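PDB 1VMJ: uncharacterized protein, which is of unknown function but belongs to the YjbQ (UPF0047) family and has been suggested to act as a thiamin phosphate synthase. Local coordinates for residues F30-I33 with T34-L37. Residues are numbered along the deposited sequence; the frame is centred on the assembly and turned at random.
Sequences FINI and TPLL
The first torsion of Asn-32 (chi1 -171°) sets CG opposite the backbone N and carries the amide forward to Thr-34, whose OG1 is turned back beside its own N. The result is an Asx turn where strand 29-32 passes into helix 34-44, with Ile-33 at the N-cap. Asn-32 OD1 accepts two bonds. Thr-34 N donates to Asn-32 OD1 at 2.9 Å, nearly in line with its C=O bond. Thr-34 OG1 donates to Asn-32 OD1 at 2.7 Å, tilted 17° from the carbonyl plane. On the other end of the amide, ND2 bonds Asp-67 and Gln-130, so both ends hold it against rotation. Thr-34 OG1 also bonds Val-131 N of the neighbouring strand. With an alanine here in place of the asparagine, Thr-34 N would probably lose its acceptor and the first turn of the helix would be less firmly tied to the strand. Ile-33 O opens the helical bonding, with Leu-37 N at 3.1 Å and only a weak bond from Leu-36 N. Ile-33 and Leu-37 are both buried and touch Cys-53 of strand 49-55. There the Ile-33 side chain crosses that of Leu-37 at an angle, and its CD1 meets Leu-37 CD1 at 3.8 Å.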
loop_
_atom_site.group_PDB
_atom_site.type_symbol
_atom_site.label_atom_id
_atom_site.label_comp_id
_atom_site.label_asym_id
_atom_site.label_seq_id
_atom_site.Cartn_x
_atom_site.Cartn_y
_atom_site.Cartn_z
ATOM N N PHE A 30 -4.838 -6.929 -16.724
ATOM C CA PHE A 30 -5.215 -7.312 -15.369
ATOM C C PHE A 30 -5.595 -8.784 -15.389
ATOM O O PHE A 30 -6.388 -9.210 -16.247
ATOM C CB PHE A 30 -6.383 -6.477 -14.864
ATOM C CG PHE A 30 -6.104 -5.001 -14.847
ATOM C CD1 PHE A 30 -5.182 -4.461 -13.973
ATOM C CD2 PHE A 30 -6.783 -4.139 -15.707
ATOM C CE1 PHE A 30 -4.934 -3.097 -13.959
ATOM C CE2 PHE A 30 -6.529 -2.773 -15.699
ATOM C CZ PHE A 30 -5.615 -2.255 -14.827
ATOM N N ILE A 31 -5.047 -9.545 -14.465
ATOM C CA ILE A 31 -5.328 -10.972 -14.370
ATOM C C ILE A 31 -5.850 -11.306 -12.981
ATOM O O ILE A 31 -5.197 -11.008 -12.003
ATOM C CB ILE A 31 -4.071 -11.799 -14.673
ATOM C CG1 ILE A 31 -3.597 -11.511 -16.100
ATOM C CG2 ILE A 31 -4.350 -13.304 -14.486
ATOM C CD1 ILE A 31 -2.337 -12.201 -16.475
ATOM N N ASN A 32 -7.044 -11.901 -12.905
ATOM C CA ASN A 32 -7.605 -12.317 -11.617
ATOM C C ASN A 32 -6.831 -13.544 -11.122
ATOM O O ASN A 32 -6.849 -14.605 -11.731
ATOM C CB ASN A 32 -9.109 -12.607 -11.739
ATOM C CG ASN A 32 -9.768 -12.821 -10.424
ATOM O OD1 ASN A 32 -9.129 -13.248 -9.460
ATOM N ND2 ASN A 32 -11.074 -12.537 -10.366
ATOM N N ILE A 33 -6.128 -13.383 -10.000
ATOM C CA ILE A 33 -5.314 -14.461 -9.416
ATOM C C ILE A 33 -5.918 -15.045 -8.125
ATOM O O ILE A 33 -5.311 -15.881 -7.451
ATOM C CB ILE A 33 -3.842 -14.020 -9.154
ATOM C CG1 ILE A 33 -3.724 -12.890 -8.136
ATOM C CG2 ILE A 33 -3.222 -13.685 -10.498
ATOM C CD1 ILE A 33 -2.248 -12.568 -7.811
ATOM N N THR A 34 -7.138 -14.618 -7.781
ATOM C CA THR A 34 -7.764 -15.093 -6.580
ATOM C C THR A 34 -7.775 -16.612 -6.441
ATOM O O THR A 34 -7.412 -17.121 -5.373
ATOM C CB THR A 34 -9.189 -14.530 -6.399
ATOM O OG1 THR A 34 -9.239 -13.141 -6.750
ATOM C CG2 THR A 34 -9.643 -14.718 -4.971
ATOM N N PRO A 35 -8.178 -17.338 -7.499
ATOM C CA PRO A 35 -8.188 -18.796 -7.345
ATOM C C PRO A 35 -6.821 -19.432 -7.087
ATOM O O PRO A 35 -6.732 -20.481 -6.442
ATOM C CB PRO A 35 -8.784 -19.286 -8.655
ATOM C CG PRO A 35 -9.513 -18.103 -9.216
ATOM C CD PRO A 35 -8.716 -16.923 -8.796
ATOM N N LEU A 36 -5.762 -18.815 -7.591
ATOM C CA LEU A 36 -4.412 -19.313 -7.357
ATOM C C LEU A 36 -4.049 -19.141 -5.883
ATOM O O LEU A 36 -3.549 -20.072 -5.243
ATOM C CB LEU A 36 -3.416 -18.586 -8.267
ATOM C CG LEU A 36 -3.685 -18.702 -9.775
ATOM C CD1 LEU A 36 -2.658 -17.871 -10.512
ATOM C CD2 LEU A 36 -3.684 -20.101 -10.257
ATOM N N LEU A 37 -4.319 -17.957 -5.337
ATOM C CA LEU A 37 -4.111 -17.690 -3.917
ATOM C C LEU A 37 -4.922 -18.630 -3.009
ATOM O O LEU A 37 -4.428 -19.124 -1.998
ATOM C CB LEU A 37 -4.375 -16.214 -3.598
ATOM C CG LEU A 37 -3.164 -15.297 -3.758
ATOM C CD1 LEU A 37 -2.615 -15.276 -5.129
ATOM C CD2 LEU A 37 -3.588 -13.896 -3.335
#